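Local structure of metallo-beta-lactamase domain-containing protein (Enterococcus faecalis, 2AZ4) at residues A5-T17 with V22-F34. The protein is of unknown function but binds two zinc ions in a metallo-beta-lactamase fold and may, as its family suggests, bind RNA and act as an exonuclease. Residues are numbered along the deposited sequence; the frame is centred on the assembly and turned at random.
Sequences AKTTVTFHSGILT and VIEVAYKDAHIFF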
loop_
_atom_site.group_PDB
_atom_site.type_symbol
_atom_site.label_atom_id
_atom_site.label_comp_id
_atom_site.label_asym_id
_atom_site.label_seq_id
_atom_site.Cartn_x
_atom_site.Cartn_y
_atom_site.Cartn_z
ATOM N N ALA A 5 -27.046 23.817 0.514
ATOM C CA ALA A 5 -25.873 23.364 -0.295
ATOM C C ALA A 5 -25.719 21.849 -0.215
ATOM O O ALA A 5 -25.850 21.250 0.855
ATOM C CB ALA A 5 -24.601 24.060 0.163
ATOM N N LYS A 6 -25.448 21.240 -1.362
ATOM C CA LYS A 6 -25.353 19.797 -1.464
ATOM C C LYS A 6 -23.916 19.317 -1.212
ATOM O O LYS A 6 -22.953 20.051 -1.462
ATOM C CB LYS A 6 -25.867 19.335 -2.832
ATOM C CG LYS A 6 -27.327 19.735 -3.132
ATOM C CD LYS A 6 -28.345 18.926 -2.306
ATOM C CE LYS A 6 -29.802 19.345 -2.578
ATOM N NZ LYS A 6 -30.401 20.135 -1.454
ATOM N N THR A 7 -23.794 18.113 -0.666
ATOM C CA THR A 7 -22.513 17.417 -0.567
ATOM C C THR A 7 -22.517 16.428 -1.729
ATOM O O THR A 7 -23.406 15.583 -1.826
ATOM C CB THR A 7 -22.325 16.710 0.808
ATOM O OG1 THR A 7 -22.300 17.682 1.866
ATOM C CG2 THR A 7 -21.016 15.920 0.851
ATOM N N THR A 8 -21.563 16.546 -2.641
ATOM C CA THR A 8 -21.510 15.628 -3.781
ATOM C C THR A 8 -20.250 14.747 -3.740
ATOM O O THR A 8 -19.142 15.256 -3.561
ATOM C CB THR A 8 -21.574 16.396 -5.131
ATOM O OG1 THR A 8 -22.719 17.252 -5.134
ATOM C CG2 THR A 8 -21.704 15.423 -6.319
ATOM N N VAL A 9 -20.439 13.445 -3.918
ATOM C CA VAL A 9 -19.370 12.466 -4.040
ATOM C C VAL A 9 -19.283 11.984 -5.494
ATOM O O VAL A 9 -20.284 11.533 -6.055
ATOM C CB VAL A 9 -19.633 11.225 -3.137
ATOM C CG1 VAL A 9 -18.421 10.332 -3.067
ATOM C CG2 VAL A 9 -20.071 11.625 -1.727
ATOM N N THR A 10 -18.096 12.064 -6.096
ATOM C CA THR A 10 -17.892 11.671 -7.485
ATOM C C THR A 10 -16.845 10.595 -7.553
ATOM O O THR A 10 -15.749 10.765 -7.008
ATOM C CB THR A 10 -17.377 12.811 -8.379
ATOM O OG1 THR A 10 -18.196 13.970 -8.235
ATOM C CG2 THR A 10 -17.386 12.388 -9.859
ATOM N N PHE A 11 -17.170 9.513 -8.250
ATOM C CA PHE A 11 -16.261 8.381 -8.433
ATOM C C PHE A 11 -15.529 8.502 -9.762
ATOM O O PHE A 11 -15.909 7.905 -10.777
ATOM C CB PHE A 11 -17.013 7.056 -8.277
ATOM C CG PHE A 11 -17.619 6.896 -6.915
ATOM C CD1 PHE A 11 -16.916 6.226 -5.893
ATOM C CD2 PHE A 11 -18.870 7.466 -6.621
ATOM C CE1 PHE A 11 -17.456 6.120 -4.612
ATOM C CE2 PHE A 11 -19.417 7.363 -5.339
ATOM C CZ PHE A 11 -18.705 6.690 -4.329
ATOM N N HIS A 12 -14.483 9.325 -9.740
ATOM C CA HIS A 12 -13.724 9.658 -10.939
ATOM C C HIS A 12 -13.011 8.484 -11.565
ATOM O O HIS A 12 -12.925 8.414 -12.784
ATOM C CB HIS A 12 -12.705 10.773 -10.621
ATOM C CG HIS A 12 -13.336 12.111 -10.358
ATOM N ND1 HIS A 12 -13.978 12.834 -11.342
ATOM C CD2 HIS A 12 -13.404 12.864 -9.232
ATOM C CE1 HIS A 12 -14.414 13.976 -10.834
ATOM N NE2 HIS A 12 -14.097 14.008 -9.550
ATOM N N SER A 13 -12.495 7.557 -10.746
ATOM C CA SER A 13 -11.542 6.566 -11.232
ATOM C C SER A 13 -11.446 5.375 -10.299
ATOM O O SER A 13 -11.784 5.467 -9.127
ATOM C CB SER A 13 -10.158 7.226 -11.340
ATOM O OG SER A 13 -9.221 6.418 -12.012
ATOM N N GLY A 14 -10.959 4.257 -10.807
ATOM C CA GLY A 14 -10.711 3.104 -9.931
ATOM C C GLY A 14 -11.851 2.123 -9.781
ATOM O O GLY A 14 -11.790 1.217 -8.943
ATOM N N ILE A 15 -12.874 2.266 -10.619
ATOM C CA ILE A 15 -14.079 1.415 -10.548
ATOM C C ILE A 15 -13.938 0.113 -11.346
ATOM O O ILE A 15 -13.639 0.127 -12.536
ATOM C CB ILE A 15 -15.344 2.165 -11.035
ATOM C CG1 ILE A 15 -15.595 3.439 -10.215
ATOM C CG2 ILE A 15 -16.596 1.203 -11.088
ATOM C CD1 ILE A 15 -15.959 3.218 -8.748
ATOM N N LEU A 16 -14.193 -1.008 -10.682
ATOM C CA LEU A 16 -14.054 -2.345 -11.295
ATOM C C LEU A 16 -12.616 -2.638 -11.711
ATOM O O LEU A 16 -12.334 -3.202 -12.795
ATOM C CB LEU A 16 -15.063 -2.582 -12.441
ATOM C CG LEU A 16 -15.868 -3.898 -12.322
ATOM C CD1 LEU A 16 -15.007 -5.145 -12.450
ATOM C CD2 LEU A 16 -16.686 -3.976 -11.026
ATOM N N THR A 17 -11.703 -2.218 -10.840
ATOM C CA THR A 17 -10.308 -2.461 -11.025
ATOM C C THR A 17 -9.652 -2.263 -9.665
ATOM O O THR A 17 -10.120 -1.483 -8.852
ATOM C CB THR A 17 -9.707 -1.552 -12.142
ATOM O OG1 THR A 17 -8.353 -1.922 -12.382
ATOM C CG2 THR A 17 -9.797 -0.069 -11.791
ATOM N N VAL A 22 -9.942 7.267 -7.265
ATOM C CA VAL A 22 -9.883 8.701 -7.064
ATOM C C VAL A 22 -11.329 9.131 -6.886
ATOM O O VAL A 22 -12.144 9.036 -7.817
ATOM C CB VAL A 22 -9.225 9.460 -8.249
ATOM C CG1 VAL A 22 -9.217 10.957 -7.991
ATOM C CG2 VAL A 22 -7.791 8.937 -8.534
ATOM N N ILE A 23 -11.637 9.579 -5.679
ATOM C CA ILE A 23 -12.962 10.023 -5.343
ATOM C C ILE A 23 -12.840 11.465 -4.930
ATOM O O ILE A 23 -11.859 11.847 -4.281
ATOM C CB ILE A 23 -13.561 9.141 -4.201
ATOM C CG1 ILE A 23 -13.765 7.701 -4.719
ATOM C CG2 ILE A 23 -14.814 9.740 -3.624
ATOM C CD1 ILE A 23 -13.930 6.653 -3.606
ATOM N N GLU A 24 -13.839 12.243 -5.327
ATOM C CA GLU A 24 -13.995 13.627 -4.928
ATOM C C GLU A 24 -15.186 13.791 -4.006
ATOM O O GLU A 24 -16.257 13.214 -4.235
ATOM C CB GLU A 24 -14.199 14.517 -6.153
ATOM C CG GLU A 24 -14.392 15.979 -5.808
ATOM C CD GLU A 24 -14.640 16.842 -7.036
ATOM O OE1 GLU A 24 -14.654 16.300 -8.156
ATOM O OE2 GLU A 24 -14.829 18.063 -6.879
ATOM N N VAL A 25 -14.986 14.580 -2.966
ATOM C CA VAL A 25 -16.060 15.003 -2.091
ATOM C C VAL A 25 -16.062 16.514 -2.134
ATOM O O VAL A 25 -15.046 17.143 -1.842
ATOM C CB VAL A 25 -15.913 14.488 -0.635
ATOM C CG1 VAL A 25 -17.086 14.996 0.220
ATOM C CG2 VAL A 25 -15.905 12.958 -0.611
ATOM N N ALA A 26 -17.192 17.087 -2.539
ATOM C CA ALA A 26 -17.325 18.545 -2.692
ATOM C C ALA A 26 -18.508 19.122 -1.915
ATOM O O ALA A 26 -19.586 18.522 -1.859
ATOM C CB ALA A 26 -17.450 18.909 -4.148
ATOM N N TYR A 27 -18.272 20.299 -1.341
ATOM C CA TYR A 27 -19.242 21.046 -0.559
ATOM C C TYR A 27 -18.899 22.534 -0.639
ATOM O O TYR A 27 -17.795 22.942 -0.253
ATOM C CB TYR A 27 -19.215 20.628 0.916
ATOM C CG TYR A 27 -20.272 21.335 1.746
ATOM C CD1 TYR A 27 -21.610 20.942 1.678
ATOM C CD2 TYR A 27 -19.934 22.389 2.593
ATOM C CE1 TYR A 27 -22.592 21.579 2.434
ATOM C CE2 TYR A 27 -20.912 23.047 3.344
ATOM C CZ TYR A 27 -22.241 22.624 3.261
ATOM O OH TYR A 27 -23.208 23.240 4.016
ATOM N N LYS A 28 -19.864 23.321 -1.118
ATOM C CA LYS A 28 -19.702 24.761 -1.389
ATOM C C LYS A 28 -18.452 24.994 -2.239
ATOM O O LYS A 28 -18.307 24.367 -3.280
ATOM C CB LYS A 28 -19.709 25.604 -0.105
ATOM C CG LYS A 28 -21.055 25.660 0.612
ATOM C CD LYS A 28 -20.915 26.486 1.877
ATOM C CE LYS A 28 -22.251 26.965 2.399
ATOM N NZ LYS A 28 -22.061 27.741 3.673
ATOM N N ASP A 29 -17.557 25.873 -1.800
ATOM C CA ASP A 29 -16.330 26.139 -2.547
ATOM C C ASP A 29 -15.114 25.311 -2.096
ATOM O O ASP A 29 -13.955 25.698 -2.345
ATOM C CB ASP A 29 -16.004 27.634 -2.540
ATOM C CG ASP A 29 -15.821 28.194 -1.151
ATOM O OD1 ASP A 29 -15.972 27.453 -0.152
ATOM O OD2 ASP A 29 -15.524 29.411 -1.071
ATOM N N ALA A 30 -15.372 24.171 -1.464
ATOM C CA ALA A 30 -14.286 23.262 -1.128
ATOM C C ALA A 30 -14.477 21.867 -1.712
ATOM O O ALA A 30 -15.615 21.392 -1.903
ATOM C CB ALA A 30 -14.068 23.206 0.399
ATOM N N HIS A 31 -13.358 21.219 -2.024
ATOM C CA HIS A 31 -13.397 19.815 -2.405
ATOM C C HIS A 31 -12.122 19.084 -2.033
ATOM O O HIS A 31 -11.044 19.686 -1.972
ATOM C CB HIS A 31 -13.818 19.606 -3.894
ATOM C CG HIS A 31 -12.883 20.178 -4.920
ATOM N ND1 HIS A 31 -11.828 21.015 -4.614
ATOM C CD2 HIS A 31 -12.870 20.042 -6.271
ATOM C CE1 HIS A 31 -11.199 21.355 -5.730
ATOM N NE2 HIS A 31 -11.807 20.773 -6.745
ATOM N N ILE A 32 -12.275 17.801 -1.736
ATOM C CA ILE A 32 -11.167 16.917 -1.418
ATOM C C ILE A 32 -11.155 15.727 -2.372
ATOM O O ILE A 32 -12.179 15.399 -2.980
ATOM C CB ILE A 32 -11.196 16.409 0.042
ATOM C CG1 ILE A 32 -12.437 15.545 0.299
ATOM C CG2 ILE A 32 -11.099 17.587 0.989
ATOM C CD1 ILE A 32 -12.475 14.847 1.666
ATOM N N PHE A 33 -9.984 15.127 -2.530
ATOM C CA PHE A 33 -9.803 13.975 -3.394
ATOM C C PHE A 33 -8.984 12.954 -2.617
ATOM O O PHE A 33 -8.191 13.341 -1.747
ATOM C CB PHE A 33 -9.042 14.332 -4.691
ATOM C CG PHE A 33 -9.752 15.356 -5.594
ATOM C CD1 PHE A 33 -10.390 14.952 -6.763
ATOM C CD2 PHE A 33 -9.732 16.706 -5.296
ATOM C CE1 PHE A 33 -11.034 15.901 -7.604
ATOM C CE2 PHE A 33 -10.384 17.658 -6.130
ATOM C CZ PHE A 33 -11.022 17.240 -7.278
ATOM N N PHE A 34 -9.160 11.678 -2.964
ATOM C CA PHE A 34 -8.439 10.534 -2.385
ATOM C C PHE A 34 -8.783 9.298 -3.209
ATOM O O PHE A 34 -9.900 9.177 -3.693
ATOM C CB PHE A 34 -8.842 10.291 -0.919
ATOM C CG PHE A 34 -10.341 10.245 -0.692
ATOM C CD1 PHE A 34 -11.052 11.406 -0.372
ATOM C CD2 PHE A 34 -11.042 9.041 -0.805
ATOM C CE1 PHE A 34 -12.421 11.379 -0.179
ATOM C CE2 PHE A 34 -12.428 9.001 -0.593
ATOM C CZ PHE A 34 -13.115 10.162 -0.293
HETATM O O HOH W 1 -22.405 22.661 -2.197
HETATM O O HOH W 2 -17.101 16.211 -9.762
#
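His12 reaches across to Glu24 where strand 7-13 runs antiparallel to strand 22-27. Its CB lies 3.3 Å from Val22 O, and CG is directed beside its own backbone N (chi1 -70°), which sets the ring edge-on toward Glu24. The CD2-NE2 edge then lies along Glu24 CB, with NE2 at 3.4 Å, one ring face rests on Thr10 CG2, and NE2 donates to Glu24 OE1 at 2.7 Å, nearly straight at 165°. The acceptor lies in the ring plane and offers its anti lone pair; ring and carboxylate are almost coplanar, 20° apart. Glutamate suits this place because its extended chain carries the carboxylate to the ring edge, while its CG packs on a face of Phe33. A water donates to OE1 and also bonds Thr10 OG1.

A classic beta bulge, with His12 and Ser13 both opposite Val22, turns the histidine toward this partner. Before it the pairing is regular: Thr10 and Glu24 exchange two backbone bonds, as do Thr8 and Ala26. The other face is largely apolar, suited to branched and aromatic residues: Val9 CG1 meets Ile23 CG2 at 3.7 Å, and Phe11 CD1 lies 3.7 Å from Ile23 CG1. Near the Tyr27-Ala30 type II' turn, Thr7 OG1 approaches Tyr27 CD1 at 3.3 Å while bonding Thr179 of the facing sheet, consistent with the metallo-beta-lactamase sandwich.

The side chain of Ile23 is about 12 Å from a zinc ion, whose ligands come from other parts of the chain. With the carboxylate of Glu24 so close, the imidazole may well be protonated more readily, adding charge attraction to the hydrogen bond.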